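Local coordinates for protein putative phosphomannomutase (Thermus thermophilus, PDB 1TUO) that is probably a magnesium-dependent sugar-phosphate mutase of the phosphohexose mutase family, moving a phosphate group between positions of one sugar, at residues F14-F27 and L106-F120. Numbering follows the deposited sequence.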
loop_
_atom_site.group_PDB
_atom_site.type_symbol
_atom_site.label_atom_id
_atom_site.label_comp_id
_atom_site.label_asym_id
_atom_site.label_seq_id
_atom_site.Cartn_x
_atom_site.Cartn_y
_atom_site.Cartn_z
ATOM N N PHE A 14 -8.596 -14.341 11.828
ATOM C CA PHE A 14 -7.908 -13.436 10.918
ATOM C C PHE A 14 -8.827 -12.321 10.436
ATOM O O PHE A 14 -10.048 -12.404 10.576
ATOM C CB PHE A 14 -7.359 -14.204 9.714
ATOM C CG PHE A 14 -6.205 -15.113 10.043
ATOM C CD1 PHE A 14 -5.424 -15.651 9.023
ATOM C CD2 PHE A 14 -5.901 -15.438 11.362
ATOM C CE1 PHE A 14 -4.360 -16.497 9.311
ATOM C CE2 PHE A 14 -4.839 -16.285 11.659
ATOM C CZ PHE A 14 -4.067 -16.816 10.628
ATOM N N GLY A 15 -8.232 -11.276 9.865
ATOM C CA GLY A 15 -9.012 -10.157 9.370
ATOM C C GLY A 15 -8.526 -9.674 8.020
ATOM O O GLY A 15 -7.638 -8.824 7.939
ATOM N N THR A 16 -9.116 -10.213 6.957
ATOM C CA THR A 16 -8.738 -9.845 5.597
ATOM C C THR A 16 -7.229 -9.970 5.456
ATOM O O THR A 16 -6.506 -8.972 5.450
ATOM C CB THR A 16 -9.166 -8.400 5.266
ATOM O OG1 THR A 16 -10.587 -8.279 5.408
ATOM C CG2 THR A 16 -8.781 -8.042 3.837
ATOM N N GLU A 17 -6.766 -11.213 5.355
ATOM C CA GLU A 17 -5.347 -11.517 5.224
ATOM C C GLU A 17 -4.577 -11.241 6.513
ATOM O O GLU A 17 -4.421 -10.089 6.931
ATOM C CB GLU A 17 -4.737 -10.722 4.064
ATOM C CG GLU A 17 -5.054 -11.283 2.677
ATOM C CD GLU A 17 -6.536 -11.548 2.460
ATOM O OE1 GLU A 17 -7.093 -12.421 3.160
ATOM O OE2 GLU A 17 -7.143 -10.887 1.592
ATOM N N GLY A 18 -4.118 -12.320 7.143
ATOM C CA GLY A 18 -3.343 -12.212 8.365
ATOM C C GLY A 18 -4.106 -12.005 9.659
ATOM O O GLY A 18 -5.331 -12.109 9.720
ATOM N N PHE A 19 -3.346 -11.718 10.707
ATOM C CA PHE A 19 -3.888 -11.477 12.028
ATOM C C PHE A 19 -3.381 -10.119 12.481
ATOM O O PHE A 19 -2.285 -9.707 12.117
ATOM C CB PHE A 19 -3.403 -12.552 12.998
ATOM C CG PHE A 19 -3.814 -12.314 14.420
ATOM C CD1 PHE A 19 -5.153 -12.370 14.789
ATOM C CD2 PHE A 19 -2.863 -12.017 15.390
ATOM C CE1 PHE A 19 -5.539 -12.134 16.107
ATOM C CE2 PHE A 19 -3.239 -11.780 16.707
ATOM C CZ PHE A 19 -4.580 -11.839 17.066
ATOM N N ARG A 20 -4.188 -9.417 13.262
ATOM C CA ARG A 20 -3.785 -8.114 13.761
ATOM C C ARG A 20 -4.336 -7.982 15.167
ATOM O O ARG A 20 -5.339 -8.605 15.509
ATOM C CB ARG A 20 -4.347 -7.000 12.874
ATOM C CG ARG A 20 -3.848 -5.610 13.236
ATOM C CD ARG A 20 -4.632 -4.519 12.512
ATOM N NE ARG A 20 -6.028 -4.471 12.945
ATOM C CZ ARG A 20 -6.919 -3.577 12.521
ATOM N NH1 ARG A 20 -7.531 -3.617 11.350
ATOM N NH2 ARG A 20 -6.929 -2.455 13.246
ATOM N N GLY A 21 -3.669 -7.182 15.985
ATOM C CA GLY A 21 -4.141 -6.980 17.339
ATOM C C GLY A 21 -3.297 -5.931 18.021
ATOM O O GLY A 21 -2.320 -5.444 17.449
ATOM N N VAL A 22 -3.685 -5.567 19.236
ATOM C CA VAL A 22 -2.931 -4.592 20.001
ATOM C C VAL A 22 -1.819 -5.333 20.728
ATOM O O VAL A 22 -2.046 -6.384 21.330
ATOM C CB VAL A 22 -3.843 -3.866 21.016
ATOM C CG1 VAL A 22 -2.999 -3.054 22.009
ATOM C CG2 VAL A 22 -4.802 -2.959 20.264
ATOM N N ILE A 23 -0.613 -4.786 20.644
ATOM C CA ILE A 23 0.565 -5.365 21.279
ATOM C C ILE A 23 0.315 -5.594 22.770
ATOM O O ILE A 23 -0.162 -4.703 23.465
ATOM C CB ILE A 23 1.776 -4.429 21.068
ATOM C CG1 ILE A 23 2.129 -4.411 19.573
ATOM C CG2 ILE A 23 2.954 -4.869 21.919
ATOM C CD1 ILE A 23 2.975 -3.216 19.129
ATOM N N ALA A 24 0.624 -6.801 23.238
ATOM C CA ALA A 24 0.448 -7.182 24.644
ATOM C C ALA A 24 -0.997 -7.445 25.066
ATOM O O ALA A 24 -1.245 -7.816 26.217
ATOM C CB ALA A 24 1.086 -6.132 25.572
ATOM N N ARG A 25 -1.952 -7.243 24.161
ATOM C CA ARG A 25 -3.346 -7.539 24.483
ATOM C C ARG A 25 -3.663 -8.802 23.691
ATOM O O ARG A 25 -3.477 -9.913 24.192
ATOM C CB ARG A 25 -4.277 -6.395 24.073
ATOM C CG ARG A 25 -5.735 -6.627 24.482
ATOM C CD ARG A 25 -6.578 -5.375 24.271
ATOM N NE ARG A 25 -6.265 -4.349 25.261
ATOM C CZ ARG A 25 -6.219 -3.046 25.002
ATOM N NH1 ARG A 25 -6.463 -2.601 23.776
ATOM N NH2 ARG A 25 -5.925 -2.185 25.970
ATOM N N GLU A 26 -4.109 -8.633 22.449
ATOM C CA GLU A 26 -4.399 -9.784 21.598
ATOM C C GLU A 26 -3.119 -10.252 20.899
ATOM O O GLU A 26 -2.957 -11.439 20.619
ATOM C CB GLU A 26 -5.447 -9.432 20.536
ATOM C CG GLU A 26 -6.736 -8.866 21.103
ATOM C CD GLU A 26 -6.805 -7.365 20.960
ATOM O OE1 GLU A 26 -5.737 -6.723 20.885
ATOM O OE2 GLU A 26 -7.929 -6.824 20.927
ATOM N N PHE A 27 -2.211 -9.321 20.616
ATOM C CA PHE A 27 -0.968 -9.681 19.938
ATOM C C PHE A 27 0.151 -9.881 20.951
ATOM O O PHE A 27 0.857 -8.939 21.311
ATOM C CB PHE A 27 -0.561 -8.606 18.931
ATOM C CG PHE A 27 0.366 -9.115 17.860
ATOM C CD1 PHE A 27 -0.146 -9.727 16.722
ATOM C CD2 PHE A 27 1.740 -9.047 18.022
ATOM C CE1 PHE A 27 0.713 -10.271 15.757
ATOM C CE2 PHE A 27 2.606 -9.588 17.068
ATOM C CZ PHE A 27 2.086 -10.199 15.936
ATOM N N LEU A 106 5.901 -8.976 9.756
ATOM C CA LEU A 106 5.415 -8.433 11.018
ATOM C C LEU A 106 5.201 -6.942 10.779
ATOM O O LEU A 106 6.158 -6.164 10.674
ATOM C CB LEU A 106 6.439 -8.653 12.140
ATOM C CG LEU A 106 6.393 -9.991 12.896
ATOM C CD1 LEU A 106 5.108 -10.064 13.724
ATOM C CD2 LEU A 106 6.478 -11.164 11.914
ATOM N N THR A 107 3.935 -6.560 10.664
ATOM C CA THR A 107 3.579 -5.173 10.428
ATOM C C THR A 107 2.090 -4.957 10.634
ATOM O O THR A 107 1.306 -5.907 10.607
ATOM C CB THR A 107 3.936 -4.746 8.974
ATOM O OG1 THR A 107 3.716 -3.341 8.814
ATOM C CG2 THR A 107 3.063 -5.488 7.963
ATOM N N ALA A 108 1.727 -3.699 10.868
ATOM C CA ALA A 108 0.340 -3.286 11.014
ATOM C C ALA A 108 0.184 -2.107 10.049
ATOM O O ALA A 108 -0.698 -1.256 10.192
ATOM C CB ALA A 108 0.030 -2.869 12.448
ATOM N N SER A 109 1.094 -2.067 9.076
ATOM C CA SER A 109 1.076 -1.080 8.001
ATOM C C SER A 109 0.896 0.384 8.409
ATOM O O SER A 109 1.798 0.991 8.973
ATOM C CB SER A 109 -0.014 -1.499 6.997
ATOM O OG SER A 109 0.015 -0.737 5.799
ATOM N N HIS A 110 -0.276 0.937 8.123
ATOM C CA HIS A 110 -0.567 2.343 8.413
ATOM C C HIS A 110 -1.350 2.569 9.705
ATOM O O HIS A 110 -1.742 3.695 10.002
ATOM C CB HIS A 110 -1.364 2.921 7.251
ATOM C CG HIS A 110 -2.692 2.260 7.065
ATOM N ND1 HIS A 110 -3.841 2.711 7.677
ATOM C CD2 HIS A 110 -3.041 1.136 6.394
ATOM C CE1 HIS A 110 -4.840 1.895 7.392
ATOM N NE2 HIS A 110 -4.380 0.931 6.615
ATOM N N ASN A 111 -1.575 1.511 10.473
ATOM C CA ASN A 111 -2.338 1.631 11.710
ATOM C C ASN A 111 -1.606 2.301 12.865
ATOM O O ASN A 111 -0.388 2.454 12.844
ATOM C CB ASN A 111 -2.822 0.252 12.146
ATOM C CG ASN A 111 -3.895 -0.292 11.235
ATOM O OD1 ASN A 111 -4.914 0.362 11.003
ATOM N ND2 ASN A 111 -3.680 -1.491 10.713
ATOM N N PRO A 112 -2.358 2.724 13.897
ATOM C CA PRO A 112 -1.751 3.375 15.056
ATOM C C PRO A 112 -0.637 2.503 15.641
ATOM O O PRO A 112 -0.658 1.278 15.504
ATOM C CB PRO A 112 -2.935 3.553 16.002
ATOM C CG PRO A 112 -4.071 3.812 15.044
ATOM C CD PRO A 112 -3.829 2.747 13.985
ATOM N N PRO A 113 0.330 3.126 16.328
ATOM C CA PRO A 113 1.493 2.489 16.957
ATOM C C PRO A 113 1.266 1.246 17.819
ATOM O O PRO A 113 2.107 0.344 17.837
ATOM C CB PRO A 113 2.105 3.623 17.778
ATOM C CG PRO A 113 1.739 4.833 17.024
ATOM C CD PRO A 113 0.316 4.573 16.618
ATOM N N GLN A 114 0.154 1.204 18.541
ATOM C CA GLN A 114 -0.114 0.077 19.427
ATOM C C GLN A 114 -0.444 -1.234 18.721
ATOM O O GLN A 114 -0.479 -2.280 19.361
ATOM C CB GLN A 114 -1.250 0.411 20.409
ATOM C CG GLN A 114 -2.595 0.668 19.752
ATOM C CD GLN A 114 -2.795 2.123 19.384
ATOM O OE1 GLN A 114 -1.847 2.818 19.017
ATOM N NE2 GLN A 114 -4.037 2.591 19.473
ATOM N N TYR A 115 -0.674 -1.182 17.411
ATOM C CA TYR A 115 -1.010 -2.393 16.666
ATOM C C TYR A 115 0.161 -3.076 15.986
ATOM O O TYR A 115 1.130 -2.438 15.591
ATOM C CB TYR A 115 -2.038 -2.101 15.570
ATOM C CG TYR A 115 -3.380 -1.654 16.075
ATOM C CD1 TYR A 115 -3.658 -0.301 16.264
ATOM C CD2 TYR A 115 -4.377 -2.585 16.365
ATOM C CE1 TYR A 115 -4.903 0.113 16.730
ATOM C CE2 TYR A 115 -5.622 -2.183 16.832
ATOM C CZ TYR A 115 -5.878 -0.835 17.011
ATOM O OH TYR A 115 -7.112 -0.436 17.471
ATOM N N LEU A 116 0.043 -4.390 15.854
ATOM C CA LEU A 116 1.035 -5.183 15.150
ATOM C C LEU A 116 0.234 -6.334 14.549
ATOM O O LEU A 116 -0.933 -6.544 14.895
ATOM C CB LEU A 116 2.131 -5.679 16.101
ATOM C CG LEU A 116 3.476 -6.132 15.500
ATOM C CD1 LEU A 116 3.767 -5.432 14.175
ATOM C CD2 LEU A 116 4.591 -5.852 16.501
ATOM N N GLY A 117 0.833 -7.061 13.622
ATOM C CA GLY A 117 0.110 -8.156 13.019
ATOM C C GLY A 117 1.058 -8.943 12.161
ATOM O O GLY A 117 2.238 -8.612 12.069
ATOM N N VAL A 118 0.542 -10.002 11.560
ATOM C CA VAL A 118 1.346 -10.822 10.678
ATOM C C VAL A 118 0.613 -10.882 9.347
ATOM O O VAL A 118 -0.571 -11.211 9.292
ATOM C CB VAL A 118 1.537 -12.249 11.227
ATOM C CG1 VAL A 118 2.462 -13.035 10.296
ATOM C CG2 VAL A 118 2.132 -12.198 12.636
ATOM N N LYS A 119 1.312 -10.518 8.281
ATOM C CA LYS A 119 0.735 -10.544 6.943
ATOM C C LYS A 119 1.518 -11.565 6.119
ATOM O O LYS A 119 2.735 -11.442 5.950
ATOM C CB LYS A 119 0.815 -9.161 6.304
ATOM C CG LYS A 119 -0.140 -8.146 6.934
ATOM C CD LYS A 119 -0.270 -6.906 6.066
ATOM C CE LYS A 119 -1.381 -5.998 6.552
ATOM N NZ LYS A 119 -1.515 -4.801 5.676
ATOM N N PHE A 120 0.801 -12.557 5.602
ATOM C CA PHE A 120 1.400 -13.644 4.829
ATOM C C PHE A 120 1.410 -13.391 3.328
ATOM O O PHE A 120 0.479 -12.804 2.773
ATOM C CB PHE A 120 0.650 -14.950 5.117
ATOM C CG PHE A 120 0.738 -15.394 6.552
ATOM C CD1 PHE A 120 1.938 -15.859 7.074
ATOM C CD2 PHE A 120 -0.379 -15.332 7.381
ATOM C CE1 PHE A 120 2.037 -16.262 8.410
ATOM C CE2 PHE A 120 -0.288 -15.735 8.729
ATOM C CZ PHE A 120 0.922 -16.199 9.236
#
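Phe27 lies over the backbone of strand 115-120, one face of its ring covered near the rim by Leu116 CB and Gly117 N. The Leu116 CB contact is a CH-pi approach, 4.2 Å from the centroid of the Phe27 ring. With CG anti to the backbone N (chi1 -158°), the ring reaches across the strand, and its CZ meets Leu106 CD1 at 3.7 Å, while Val118 CG2 sits in plane at the edge. Phe64 of helix 61-75 adds an edge-to-face contact with Phe27. Ile23 CG1 closes the same side, 3.7 Å from Leu116 CB. Were Phe27 replaced by an alanine, a gap between Leu106, Leu116 and Val118 is likely to open.

Strand 19-22 runs antiparallel to strand 115-120. Phe19 and Val118 exchange two backbone hydrogen bonds, as do Gly21 and Leu116, and Ile23 N adds a nearly straight one to Gln114 O (2.8 Å). Arg20 CA and Gly117 CA come within 4.0 Å of each other, and a side chain at Gly117 would run into Phe19 O.

The opposite face is looser and more exposed. Arg20, bent at chi3 (66°), brings NH2 over one face of the Tyr115 ring, 3.8 Å from Tyr115 CE2, with the guanidinium and ring planes 76° apart. Asn111 ND2 lies above the guanidinium centre. Nearby, Val22 CG2 makes an off-centre CH-pi contact with the Tyr115 ring.

This ladder therefore joins the N-terminal strand to the sheet of alpha/beta/alpha domain I mainly through main-chain hydrogen bonds and buried apolar packing, whereas the Arg20 side probably adds only weak contacts between its guanidinium and the Tyr115 ring.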